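Local coordinates for protein CopN (Chlamydia pneumoniae, PDB 4NRH) that probably acts as a gatekeeper of type III secretion that, in complex with its chaperone Scc3, directs secretion of the translocators, at residues L108-E113 against S159-K164; S144-R149 against Q153-V158; T168-Q173 against A180-L185. All blocks are in the same frame, centred on the assembly; numbering follows the deposited sequence.

Contact 1: residues L108-E113 against S159-K164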
ATOM      1  N   LEU A 108     -19.391 -14.551   3.315  1.00 38.06           N
ATOM      2  CA  LEU A 108     -19.734 -15.778   2.603  1.00 35.51           C
ATOM      3  C   LEU A 108     -19.568 -15.657   1.090  1.00 34.90           C
ATOM      4  O   LEU A 108     -18.843 -16.438   0.473  1.00 40.49           O
ATOM      5  CB  LEU A 108     -21.173 -16.180   2.936  1.00 34.36           C
ATOM      6  CG  LEU A 108     -21.614 -17.614   2.638  1.00 37.35           C
ATOM      7  CD1 LEU A 108     -20.736 -18.609   3.371  1.00 34.89           C
ATOM      8  CD2 LEU A 108     -23.068 -17.796   3.036  1.00 44.64           C
ATOM      9  N   PHE A 109     -20.240 -14.675   0.499  1.00 36.81           N
ATOM     10  CA  PHE A 109     -20.252 -14.515  -0.953  1.00 36.19           C
ATOM     11  C   PHE A 109     -18.905 -14.041  -1.488  1.00 37.34           C
ATOM     12  O   PHE A 109     -18.500 -14.417  -2.589  1.00 40.01           O
ATOM     13  CB  PHE A 109     -21.356 -13.543  -1.367  1.00 41.84           C
ATOM     14  CG  PHE A 109     -22.734 -13.997  -0.979  1.00 44.15           C
ATOM     15  CD1 PHE A 109     -23.244 -15.192  -1.461  1.00 47.00           C
ATOM     16  CD2 PHE A 109     -23.513 -13.238  -0.122  1.00 50.96           C
ATOM     17  CE1 PHE A 109     -24.510 -15.616  -1.102  1.00 48.26           C
ATOM     18  CE2 PHE A 109     -24.779 -13.658   0.241  1.00 52.33           C
ATOM     19  CZ  PHE A 109     -25.279 -14.849  -0.250  1.00 51.45           C
ATOM     20  N   ALA A 110     -18.217 -13.213  -0.709  1.00 30.48           N
ATOM     21  CA  ALA A 110     -16.877 -12.765  -1.069  1.00 32.03           C
ATOM     22  C   ALA A 110     -15.924 -13.953  -1.122  1.00 31.74           C
ATOM     23  O   ALA A 110     -15.130 -14.087  -2.051  1.00 28.84           O
ATOM     24  CB  ALA A 110     -16.378 -11.723  -0.082  1.00 28.41           C
ATOM     25  N   SER A 111     -16.013 -14.813  -0.113  1.00 28.61           N
ATOM     26  CA  SER A 111     -15.150 -15.983  -0.019  1.00 33.21           C
ATOM     27  C   SER A 111     -15.365 -16.939  -1.184  1.00 34.39           C
ATOM     28  O   SER A 111     -14.422 -17.562  -1.662  1.00 39.46           O
ATOM     29  CB  SER A 111     -15.387 -16.717   1.299  1.00 39.66           C
ATOM     30  OG  SER A 111     -16.676 -17.307   1.332  1.00 34.11           O
ATOM     31  N   GLN A 112     -16.610 -17.044  -1.640  1.00 25.96           N
ATOM     32  CA  GLN A 112     -16.942 -17.930  -2.750  1.00 34.23           C
ATOM     33  C   GLN A 112     -16.425 -17.397  -4.082  1.00 31.68           C
ATOM     34  O   GLN A 112     -15.945 -18.162  -4.917  1.00 30.44           O
ATOM     35  CB  GLN A 112     -18.455 -18.147  -2.820  1.00 28.18           C
ATOM     36  CG  GLN A 112     -19.004 -18.992  -1.684  1.00 31.29           C
ATOM     37  CD  GLN A 112     -20.518 -18.992  -1.633  1.00 32.92           C
ATOM     38  OE1 GLN A 112     -21.183 -18.546  -2.567  1.00 38.73           O
ATOM     39  NE2 GLN A 112     -21.072 -19.498  -0.538  1.00 33.98           N
ATOM     40  N   GLU A 113     -16.525 -16.088  -4.281  1.00 30.77           N
ATOM     41  CA  GLU A 113     -16.071 -15.475  -5.524  1.00 36.58           C
ATOM     42  C   GLU A 113     -14.552 -15.553  -5.667  1.00 35.52           C
ATOM     43  O   GLU A 113     -14.036 -15.809  -6.754  1.00 38.16           O
ATOM     44  CB  GLU A 113     -16.534 -14.018  -5.609  1.00 40.42           C
ATOM     45  CG  GLU A 113     -16.191 -13.354  -6.933  1.00 39.01           C
ATOM     46  CD  GLU A 113     -16.741 -11.945  -7.050  1.00 47.51           C
ATOM     47  OE1 GLU A 113     -17.207 -11.396  -6.030  1.00 46.88           O
ATOM     48  OE2 GLU A 113     -16.707 -11.386  -8.168  1.00 40.33           O
ATOM     49  N   SER A 159      -4.512 -11.887  -0.673  1.00 27.72           N
ATOM     50  CA  SER A 159      -4.354 -10.590  -0.023  1.00 28.20           C
ATOM     51  C   SER A 159      -5.512  -9.660  -0.375  1.00 33.62           C
ATOM     52  O   SER A 159      -5.982  -8.893   0.466  1.00 37.30           O
ATOM     53  CB  SER A 159      -3.024  -9.946  -0.416  1.00 31.97           C
ATOM     54  OG  SER A 159      -3.029  -9.561  -1.780  1.00 35.55           O
ATOM     55  N   SER A 160      -5.965  -9.731  -1.623  1.00 27.54           N
ATOM     56  CA  SER A 160      -7.092  -8.925  -2.077  1.00 26.84           C
ATOM     57  C   SER A 160      -8.389  -9.355  -1.394  1.00 30.35           C
ATOM     58  O   SER A 160      -9.232  -8.520  -1.068  1.00 30.74           O
ATOM     59  CB  SER A 160      -7.242  -9.015  -3.597  1.00 28.83           C
ATOM     60  OG  SER A 160      -6.119  -8.452  -4.252  1.00 45.86           O
ATOM     61  N   PHE A 161      -8.546 -10.660  -1.193  1.00 35.60           N
ATOM     62  CA  PHE A 161      -9.696 -11.185  -0.462  1.00 32.67           C
ATOM     63  C   PHE A 161      -9.723 -10.641   0.962  1.00 29.97           C
ATOM     64  O   PHE A 161     -10.778 -10.266   1.472  1.00 33.52           O
ATOM     65  CB  PHE A 161      -9.682 -12.714  -0.434  1.00 29.23           C
ATOM     66  CG  PHE A 161     -10.605 -13.302   0.595  1.00 26.44           C
ATOM     67  CD1 PHE A 161     -11.978 -13.221   0.435  1.00 30.26           C
ATOM     68  CD2 PHE A 161     -10.102 -13.926   1.724  1.00 29.49           C
ATOM     69  CE1 PHE A 161     -12.833 -13.754   1.381  1.00 38.24           C
ATOM     70  CE2 PHE A 161     -10.952 -14.462   2.674  1.00 26.04           C
ATOM     71  CZ  PHE A 161     -12.319 -14.377   2.501  1.00 27.99           C
ATOM     72  N   LEU A 162      -8.554 -10.612   1.594  1.00 30.09           N
ATOM     73  CA  LEU A 162      -8.421 -10.113   2.957  1.00 26.70           C
ATOM     74  C   LEU A 162      -8.815  -8.641   3.037  1.00 33.25           C
ATOM     75  O   LEU A 162      -9.513  -8.227   3.962  1.00 35.22           O
ATOM     76  CB  LEU A 162      -6.989 -10.305   3.459  1.00 24.50           C
ATOM     77  CG  LEU A 162      -6.537 -11.747   3.692  1.00 30.99           C
ATOM     78  CD1 LEU A 162      -5.107 -11.786   4.212  1.00 28.68           C
ATOM     79  CD2 LEU A 162      -7.479 -12.467   4.647  1.00 24.83           C
ATOM     80  N   MET A 163      -8.362  -7.860   2.060  1.00 30.54           N
ATOM     81  CA  MET A 163      -8.683  -6.438   1.992  1.00 36.13           C
ATOM     82  C   MET A 163     -10.176  -6.221   1.775  1.00 38.74           C
ATOM     83  O   MET A 163     -10.778  -5.331   2.376  1.00 41.61           O
ATOM     84  CB  MET A 163      -7.892  -5.758   0.875  1.00 34.53           C
ATOM     85  CG  MET A 163      -6.397  -5.688   1.126  1.00 45.22           C
ATOM     86  SD  MET A 163      -5.978  -4.565   2.473  1.00 42.39           S
ATOM     87  CE  MET A 163      -6.535  -3.003   1.795  1.00 34.02           C
ATOM     88  N   LYS A 164     -10.766  -7.039   0.908  1.00 33.97           N
ATOM     89  CA  LYS A 164     -12.189  -6.943   0.605  1.00 37.74           C
ATOM     90  C   LYS A 164     -13.027  -7.254   1.843  1.00 36.17           C
ATOM     91  O   LYS A 164     -14.014  -6.573   2.126  1.00 37.30           O
ATOM     92  CB  LYS A 164     -12.556  -7.891  -0.539  1.00 34.52           C
ATOM     93  CG  LYS A 164     -14.050  -8.016  -0.794  1.00 39.05           C
ATOM     94  CD  LYS A 164     -14.618  -6.739  -1.390  1.00 43.77           C
ATOM     95  CE  LYS A 164     -16.100  -6.883  -1.693  1.00 49.50           C
ATOM     96  NZ  LYS A 164     -16.665  -5.641  -2.289  1.00 58.28           N
TER
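Phe161 reaches across from helix 152-172 and brings CE1 of its ring against the backbone of Ser111, on helix 108-115. Three kinds of interaction can be separated here. The first is aromatic-to-backbone packing. CE1 of Phe161 lies 3.5 Å from CA of Ser111. The carbonyl carbon of Ala110 sits at the ring edge near its plane, 4.0 Å from Phe161 CE1. The neighbouring CZ atom of Phe161 comes 4.0 Å from CB of Ser111, so one corner of the ring follows the turn from Ala110 to Ser111. With CG of Phe161 anti to the backbone N (chi1 164°), the ring is carried straight out toward the partner helix.

The second kind is aliphatic. CB of Ala110 points at the other helix and meets the lysine stem, with Ala110 CB 4.4 Å from Lys164 CG. The charge of Lys164 lies beyond this touch: its NZ stays 6.9 Å from OE1 of Glu113, where at most a weak attraction could be expected, and no salt bridge forms.

The third kind, polar, faces away from the ring. OG of Ser111 is hydrogen-bonded to NH1 of Arg126. On another side of the same helix, Gln112 hydrogen-bonds to Asn26, a residue of the sodium site, while Leu125 of helix 122-133 also touches Phe161.

The contact joins helix 108-115, within the HrpJ-like region, to helix 152-172 in this all-helical chain. Segments 108-113 and 159-164 run nearly antiparallel, at 166°, and their axes come within 10.3 Å. Such spacing, bridged by one buried ring, implies a joint made by van der Waals packing of that ring on backbone, with the lysine stem at its margin and the serine hydroxyl turned from the ring and hydrogen-bonded to Arg126.

Contact 2: residues S144-R149 against Q153-V158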
ATOM      1  N   SER A 144       4.626 -14.716   6.815  1.00 35.38           N
ATOM      2  CA  SER A 144       4.954 -16.040   7.336  1.00 41.95           C
ATOM      3  C   SER A 144       3.730 -16.948   7.337  1.00 46.89           C
ATOM      4  O   SER A 144       3.828 -18.145   7.066  1.00 58.23           O
ATOM      5  CB  SER A 144       5.530 -15.935   8.748  1.00 43.83           C
ATOM      6  OG  SER A 144       6.610 -15.021   8.792  1.00 58.44           O
ATOM      7  N   MET A 145       2.579 -16.364   7.653  1.00 42.79           N
ATOM      8  CA  MET A 145       1.318 -17.092   7.682  1.00 45.42           C
ATOM      9  C   MET A 145       0.957 -17.628   6.299  1.00 52.85           C
ATOM     10  O   MET A 145       0.604 -18.797   6.147  1.00 55.07           O
ATOM     11  CB  MET A 145       0.201 -16.192   8.213  1.00 44.77           C
ATOM     12  CG  MET A 145      -1.119 -16.901   8.452  1.00 45.07           C
ATOM     13  SD  MET A 145      -2.392 -15.774   9.049  1.00 93.21           S
ATOM     14  CE  MET A 145      -1.527 -14.977  10.399  1.00 27.47           C
ATOM     15  N   LEU A 146       1.044 -16.762   5.294  1.00 42.30           N
ATOM     16  CA  LEU A 146       0.698 -17.127   3.923  1.00 35.38           C
ATOM     17  C   LEU A 146       1.732 -18.053   3.283  1.00 33.18           C
ATOM     18  O   LEU A 146       1.401 -18.847   2.403  1.00 44.78           O
ATOM     19  CB  LEU A 146       0.536 -15.871   3.062  1.00 37.63           C
ATOM     20  CG  LEU A 146      -0.843 -15.212   2.957  1.00 44.60           C
ATOM     21  CD1 LEU A 146      -1.374 -14.783   4.316  1.00 55.52           C
ATOM     22  CD2 LEU A 146      -0.787 -14.025   2.005  1.00 38.89           C
ATOM     23  N   GLN A 147       2.983 -17.939   3.722  1.00 32.59           N
ATOM     24  CA  GLN A 147       4.094 -18.638   3.081  1.00 35.70           C
ATOM     25  C   GLN A 147       3.985 -20.159   3.161  1.00 54.19           C
ATOM     26  O   GLN A 147       4.423 -20.865   2.251  1.00 59.09           O
ATOM     27  CB  GLN A 147       5.422 -18.184   3.694  1.00 40.35           C
ATOM     28  CG  GLN A 147       6.023 -16.960   3.018  1.00 45.83           C
ATOM     29  CD  GLN A 147       7.391 -16.605   3.563  1.00 47.33           C
ATOM     30  OE1 GLN A 147       7.679 -16.825   4.740  1.00 51.88           O
ATOM     31  NE2 GLN A 147       8.244 -16.052   2.708  1.00 49.57           N
ATOM     32  N   ASP A 148       3.405 -20.661   4.245  1.00 55.83           N
ATOM     33  CA  ASP A 148       3.255 -22.100   4.429  1.00 74.07           C
ATOM     34  C   ASP A 148       2.028 -22.645   3.707  1.00 74.66           C
ATOM     35  O   ASP A 148       1.988 -23.819   3.336  1.00 87.49           O
ATOM     36  CB  ASP A 148       3.168 -22.443   5.919  1.00 84.34           C
ATOM     37  CG  ASP A 148       4.345 -21.910   6.708  1.00 88.29           C
ATOM     38  OD1 ASP A 148       5.470 -21.894   6.163  1.00 89.02           O
ATOM     39  OD2 ASP A 148       4.147 -21.515   7.875  1.00 87.86           O
ATOM     40  N   ARG A 149       1.030 -21.789   3.513  1.00 60.22           N
ATOM     41  CA  ARG A 149      -0.268 -22.226   3.010  1.00 51.72           C
ATOM     42  C   ARG A 149      -0.464 -22.029   1.508  1.00 50.12           C
ATOM     43  O   ARG A 149      -1.209 -22.780   0.877  1.00 49.41           O
ATOM     44  CB  ARG A 149      -1.378 -21.498   3.770  1.00 48.72           C
ATOM     45  CG  ARG A 149      -1.394 -21.812   5.256  1.00 55.93           C
ATOM     46  CD  ARG A 149      -2.319 -20.886   6.024  1.00 65.39           C
ATOM     47  NE  ARG A 149      -1.823 -20.640   7.376  1.00 68.41           N
ATOM     48  CZ  ARG A 149      -2.557 -20.132   8.359  1.00 64.90           C
ATOM     49  NH1 ARG A 149      -3.824 -19.812   8.140  1.00 60.75           N
ATOM     50  NH2 ARG A 149      -2.024 -19.943   9.559  1.00 66.24           N
ATOM     51  N   GLN A 153       2.150 -16.701  -6.160  1.00 46.79           N
ATOM     52  CA  GLN A 153       1.228 -16.125  -7.136  1.00 50.60           C
ATOM     53  C   GLN A 153      -0.211 -16.114  -6.618  1.00 53.03           C
ATOM     54  O   GLN A 153      -1.005 -15.248  -6.990  1.00 69.10           O
ATOM     55  CB  GLN A 153       1.293 -16.869  -8.474  1.00 55.26           C
ATOM     56  CG  GLN A 153       0.938 -18.343  -8.412  1.00 71.97           C
ATOM     57  CD  GLN A 153       0.895 -18.979  -9.788  1.00 85.84           C
ATOM     58  OE1 GLN A 153       0.118 -18.566 -10.650  1.00 89.86           O
ATOM     59  NE2 GLN A 153       1.732 -19.984 -10.004  1.00 90.24           N
ATOM     60  N   ASP A 154      -0.548 -17.073  -5.761  1.00 43.29           N
ATOM     61  CA  ASP A 154      -1.874 -17.115  -5.150  1.00 37.31           C
ATOM     62  C   ASP A 154      -2.028 -16.071  -4.050  1.00 37.26           C
ATOM     63  O   ASP A 154      -3.139 -15.631  -3.761  1.00 38.73           O
ATOM     64  CB  ASP A 154      -2.168 -18.508  -4.585  1.00 36.56           C
ATOM     65  CG  ASP A 154      -2.576 -19.498  -5.659  1.00 46.84           C
ATOM     66  OD1 ASP A 154      -2.837 -19.063  -6.800  1.00 51.52           O
ATOM     67  OD2 ASP A 154      -2.643 -20.709  -5.360  1.00 40.48           O
ATOM     68  N   MET A 155      -0.911 -15.678  -3.442  1.00 35.31           N
ATOM     69  CA  MET A 155      -0.932 -14.759  -2.306  1.00 31.01           C
ATOM     70  C   MET A 155      -1.537 -13.402  -2.654  1.00 37.19           C
ATOM     71  O   MET A 155      -2.168 -12.764  -1.810  1.00 38.30           O
ATOM     72  CB  MET A 155       0.480 -14.559  -1.757  1.00 35.75           C
ATOM     73  CG  MET A 155       1.065 -15.778  -1.071  1.00 40.54           C
ATOM     74  SD  MET A 155       2.671 -15.434  -0.328  1.00 45.12           S
ATOM     75  CE  MET A 155       3.292 -17.096  -0.087  1.00 52.93           C
ATOM     76  N   ALA A 156      -1.341 -12.966  -3.894  1.00 33.73           N
ATOM     77  CA  ALA A 156      -1.872 -11.684  -4.346  1.00 32.49           C
ATOM     78  C   ALA A 156      -3.398 -11.668  -4.292  1.00 35.90           C
ATOM     79  O   ALA A 156      -3.999 -10.733  -3.763  1.00 38.56           O
ATOM     80  CB  ALA A 156      -1.387 -11.377  -5.752  1.00 32.21           C
ATOM     81  N   ILE A 157      -4.017 -12.708  -4.841  1.00 37.54           N
ATOM     82  CA  ILE A 157      -5.468 -12.844  -4.813  1.00 43.02           C
ATOM     83  C   ILE A 157      -5.969 -12.990  -3.376  1.00 41.61           C
ATOM     84  O   ILE A 157      -6.969 -12.381  -2.991  1.00 38.70           O
ATOM     85  CB  ILE A 157      -5.933 -14.050  -5.653  1.00 42.96           C
ATOM     86  CG1 ILE A 157      -5.662 -13.795  -7.137  1.00 48.52           C
ATOM     87  CG2 ILE A 157      -7.411 -14.331  -5.429  1.00 42.27           C
ATOM     88  CD1 ILE A 157      -5.934 -14.992  -8.020  1.00 60.82           C
ATOM     89  N   VAL A 158      -5.257 -13.790  -2.587  1.00 34.84           N
ATOM     90  CA  VAL A 158      -5.602 -13.997  -1.185  1.00 34.59           C
ATOM     91  C   VAL A 158      -5.539 -12.685  -0.402  1.00 34.86           C
ATOM     92  O   VAL A 158      -6.411 -12.398   0.420  1.00 37.82           O
ATOM     93  CB  VAL A 158      -4.669 -15.034  -0.525  1.00 39.96           C
ATOM     94  CG1 VAL A 158      -4.935 -15.122   0.966  1.00 44.68           C
ATOM     95  CG2 VAL A 158      -4.835 -16.398  -1.182  1.00 38.25           C
TER
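Staggered near -69° at chi1, Met155 has its CG anti to the carbonyl carbon, and the rest of the chain runs out extended (chi2 -175°) to lie along Leu146 and end against the facing backbone. Leu146 comes the other way, so that the two chains lie alongside, pointing opposite ways. Their overlap is long: CD2 of Leu146 packs 4.0 Å from CG of Met155, and the sulfur of Met155 lies 4.0 Å from CB of Leu146. The methyl group goes furthest, with Met155 CE 3.6 Å from the carbonyl O of Leu146 and equally close to CA of Gln147. Gln147 adds its CG, 4.1 Å from Met155 CE, although its CB points away from the partner helix.

One turn further along helix 152-172, CG1 of Val158 completes the apolar patch at 4.4 Å from CD2 of Leu146. Leu192 and Leu196 of helix 179-215 touch Leu146 and Met155 respectively, while Leu128 of helix 122-133 touches Val158.

This is the meeting of two consecutive helices across a very short turn, their segments crossing at 126°. Packing this buried, made chiefly by leucine, methionine and valine, with the backbone at Leu146 and Gln147, and without polar bonds between the segments, implies a hydrophobic corner in which the extended methionine spans from its own helix to the facing backbone.

Contact 3: residues T168-Q173 against A180-L185. Unlike the reference sequence in segment 168-173: Gly169 (reference Glu).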
ATOM      1  N   THR A 168     -15.332  -4.655   4.182  1.00 43.50           N
ATOM      2  CA  THR A 168     -16.704  -4.991   4.541  1.00 50.26           C
ATOM      3  C   THR A 168     -16.899  -4.825   6.045  1.00 43.13           C
ATOM      4  O   THR A 168     -17.924  -4.318   6.500  1.00 52.14           O
ATOM      5  CB  THR A 168     -17.063  -6.432   4.124  1.00 53.26           C
ATOM      6  OG1 THR A 168     -16.974  -6.555   2.699  1.00 54.04           O
ATOM      7  CG2 THR A 168     -18.475  -6.790   4.571  1.00 60.07           C
ATOM      8  N   GLY A 169     -15.898  -5.251   6.810  1.00 44.44           N
ATOM      9  CA  GLY A 169     -15.935  -5.148   8.257  1.00 48.25           C
ATOM     10  C   GLY A 169     -15.963  -3.717   8.761  1.00 57.32           C
ATOM     11  O   GLY A 169     -16.451  -3.452   9.858  1.00 60.61           O
ATOM     12  N   LEU A 170     -15.434  -2.792   7.964  1.00 55.96           N
ATOM     13  CA  LEU A 170     -15.417  -1.382   8.339  1.00 65.26           C
ATOM     14  C   LEU A 170     -16.801  -0.756   8.218  1.00 69.15           C
ATOM     15  O   LEU A 170     -17.186   0.083   9.032  1.00 71.22           O
ATOM     16  CB  LEU A 170     -14.421  -0.603   7.477  1.00 66.28           C
ATOM     17  CG  LEU A 170     -12.966  -0.571   7.948  1.00 61.66           C
ATOM     18  CD1 LEU A 170     -12.140   0.328   7.042  1.00 62.23           C
ATOM     19  CD2 LEU A 170     -12.877  -0.107   9.394  1.00 58.37           C
ATOM     20  N   LYS A 171     -17.544  -1.166   7.194  1.00 73.78           N
ATOM     21  CA  LYS A 171     -18.899  -0.672   6.980  1.00 79.61           C
ATOM     22  C   LYS A 171     -19.844  -1.123   8.087  1.00 65.07           C
ATOM     23  O   LYS A 171     -20.555  -0.310   8.678  1.00 63.11           O
ATOM     24  CB  LYS A 171     -19.427  -1.138   5.622  1.00 86.04           C
ATOM     25  CG  LYS A 171     -18.844  -0.385   4.437  1.00 88.17           C
ATOM     26  CD  LYS A 171     -19.649  -0.639   3.172  1.00 91.41           C
ATOM     27  CE  LYS A 171     -20.978   0.099   3.200  1.00 92.30           C
ATOM     28  NZ  LYS A 171     -20.794   1.574   3.132  1.00 89.24           N
ATOM     29  N   ARG A 172     -19.847  -2.425   8.360  1.00 62.21           N
ATOM     30  CA  ARG A 172     -20.763  -3.014   9.332  1.00 66.98           C
ATOM     31  C   ARG A 172     -20.523  -2.549  10.768  1.00 61.42           C
ATOM     32  O   ARG A 172     -21.462  -2.492  11.563  1.00 69.80           O
ATOM     33  CB  ARG A 172     -20.677  -4.541   9.272  1.00 70.62           C
ATOM     34  CG  ARG A 172     -21.164  -5.138   7.964  1.00 77.45           C
ATOM     35  CD  ARG A 172     -21.095  -6.657   7.987  1.00 82.29           C
ATOM     36  NE  ARG A 172     -21.664  -7.249   6.780  1.00 89.62           N
ATOM     37  CZ  ARG A 172     -22.960  -7.501   6.615  1.00 95.52           C
ATOM     38  NH1 ARG A 172     -23.821  -7.212   7.581  1.00 92.50           N
ATOM     39  NH2 ARG A 172     -23.394  -8.043   5.484  1.00101.67           N
ATOM     40  N   GLN A 173     -19.274  -2.212  11.087  1.00 56.58           N
ATOM     41  CA  GLN A 173     -18.893  -1.804  12.441  1.00 59.76           C
ATOM     42  C   GLN A 173     -19.347  -2.821  13.488  1.00 61.67           C
ATOM     43  O   GLN A 173     -19.996  -2.464  14.471  1.00 66.02           O
ATOM     44  CB  GLN A 173     -19.466  -0.425  12.779  1.00 69.60           C
ATOM     45  CG  GLN A 173     -18.934   0.710  11.926  1.00 66.14           C
ATOM     46  CD  GLN A 173     -19.368   2.070  12.442  1.00 72.69           C
ATOM     47  OE1 GLN A 173     -20.387   2.612  12.014  1.00 70.20           O
ATOM     48  NE2 GLN A 173     -18.598   2.624  13.372  1.00 79.74           N
ATOM     49  N   ALA A 180     -10.601   0.490  14.778  1.00 49.99           N
ATOM     50  CA  ALA A 180      -9.197   0.897  14.789  1.00 54.02           C
ATOM     51  C   ALA A 180      -8.267  -0.257  14.425  1.00 56.89           C
ATOM     52  O   ALA A 180      -7.246  -0.058  13.764  1.00 48.14           O
ATOM     53  CB  ALA A 180      -8.824   1.464  16.151  1.00 51.22           C
ATOM     54  N   GLN A 181      -8.625  -1.459  14.864  1.00 52.36           N
ATOM     55  CA  GLN A 181      -7.827  -2.646  14.578  1.00 48.33           C
ATOM     56  C   GLN A 181      -7.867  -3.011  13.099  1.00 43.16           C
ATOM     57  O   GLN A 181      -6.847  -3.378  12.515  1.00 45.93           O
ATOM     58  CB  GLN A 181      -8.300  -3.831  15.417  1.00 59.67           C
ATOM     59  CG  GLN A 181      -7.533  -5.106  15.127  1.00 79.02           C
ATOM     60  CD  GLN A 181      -6.044  -4.955  15.378  1.00 90.02           C
ATOM     61  OE1 GLN A 181      -5.615  -4.705  16.505  1.00 95.15           O
ATOM     62  NE2 GLN A 181      -5.248  -5.102  14.324  1.00 89.92           N
ATOM     63  N   LEU A 182      -9.051  -2.913  12.501  1.00 40.45           N
ATOM     64  CA  LEU A 182      -9.213  -3.199  11.082  1.00 45.16           C
ATOM     65  C   LEU A 182      -8.374  -2.236  10.255  1.00 47.79           C
ATOM     66  O   LEU A 182      -7.789  -2.621   9.246  1.00 47.17           O
ATOM     67  CB  LEU A 182     -10.684  -3.106  10.672  1.00 45.40           C
ATOM     68  CG  LEU A 182     -11.589  -4.267  11.091  1.00 53.11           C
ATOM     69  CD1 LEU A 182     -13.027  -4.001  10.677  1.00 47.42           C
ATOM     70  CD2 LEU A 182     -11.091  -5.577  10.496  1.00 52.82           C
ATOM     71  N   GLN A 183      -8.314  -0.984  10.699  1.00 44.73           N
ATOM     72  CA  GLN A 183      -7.522   0.041  10.030  1.00 41.18           C
ATOM     73  C   GLN A 183      -6.045  -0.339   9.998  1.00 43.10           C
ATOM     74  O   GLN A 183      -5.396  -0.262   8.955  1.00 48.53           O
ATOM     75  CB  GLN A 183      -7.697   1.389  10.727  1.00 38.16           C
ATOM     76  CG  GLN A 183      -8.509   2.401   9.941  1.00 57.61           C
ATOM     77  CD  GLN A 183      -8.630   3.726  10.666  1.00 71.94           C
ATOM     78  OE1 GLN A 183      -8.909   3.768  11.864  1.00 72.23           O
ATOM     79  NE2 GLN A 183      -8.420   4.819   9.941  1.00 73.37           N
ATOM     80  N   VAL A 184      -5.523  -0.747  11.150  1.00 40.47           N
ATOM     81  CA  VAL A 184      -4.135  -1.179  11.258  1.00 40.22           C
ATOM     82  C   VAL A 184      -3.904  -2.450  10.443  1.00 38.98           C
ATOM     83  O   VAL A 184      -2.872  -2.601   9.789  1.00 40.31           O
ATOM     84  CB  VAL A 184      -3.739  -1.428  12.728  1.00 37.30           C
ATOM     85  CG1 VAL A 184      -2.321  -1.972  12.819  1.00 40.91           C
ATOM     86  CG2 VAL A 184      -3.868  -0.146  13.533  1.00 43.53           C
ATOM     87  N   LEU A 185      -4.878  -3.353  10.479  1.00 35.96           N
ATOM     88  CA  LEU A 185      -4.801  -4.603   9.731  1.00 38.15           C
ATOM     89  C   LEU A 185      -4.733  -4.349   8.227  1.00 39.03           C
ATOM     90  O   LEU A 185      -3.972  -5.002   7.512  1.00 33.13           O
ATOM     91  CB  LEU A 185      -5.998  -5.497  10.064  1.00 38.85           C
ATOM     92  CG  LEU A 185      -5.716  -6.881  10.657  1.00 50.25           C
ATOM     93  CD1 LEU A 185      -4.245  -7.054  10.999  1.00 49.04           C
ATOM     94  CD2 LEU A 185      -6.580  -7.113  11.887  1.00 60.42           C
TER
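Leu182 lays its CD1 methyl over the peptide joining Gly169 to Leu170, near the end of helix 152-172. CD1 of Leu182 is 3.5 Å from the carbonyl carbon of Gly169, and the same methyl is 3.6 Å from that residue's O. It also reaches the next nitrogen, with Leu182 CD1 3.8 Å from N of Leu170. One methyl thus touches all three heavy atoms of a single peptide group. Gly169, which differs from the reference sequence, has no side chain, and its bare backbone is what Leu182 meets there.

Leu170 supplies the second half of the contact. Its CB does not point directly at the other helix, but the chain beyond bends inward: a chi1 of -86° puts CG beside the backbone N, which carries CD2 of Leu170 to 3.9 Å from CB of Leu182. CD2 of Leu170 is also 4.1 Å from CD1 of Leu182. The two leucines interleave from opposing helices, CD2 of Leu170 set against both the stem and CD1 of Leu182.

The helix is near its end here, and the bond from N of Gln173 to O of Gly169 is weak. Gln173, with positive phi (52°), is the first residue to leave the helix. Backbone approach is close at this level, CA of Leu170 and CA of Leu182 being 7.0 Å apart.

Val177, in the connecting loop, also packs on Leu182. Nearby, Met166 of helix 152-172 touches both Leu182 and Leu185, and Met186 of helix 179-215 touches Leu170, so the contact stands at the turn end of a helical hairpin formed by helices 152-172 and 179-215.

In the fold
From the N terminus, the chain passes the sodium site and reaches helix 108-115, where contact 1 opens; it closes on the middle of helix 152-172, after helices 122-133 and 139-149 have been threaded between. Contact 2 is nested inside that loop, closing the short turn from helix 139-149 into the start of helix 152-172. Contact 3 follows in series, tying the far end of helix 152-172 to the beginning of the long helix 179-215. One helix thus serves all three along its length: contact 1 lies about 14 Å, centre to centre, from each of the others, whereas contacts 2 and 3 are about 21 Å apart and do not touch.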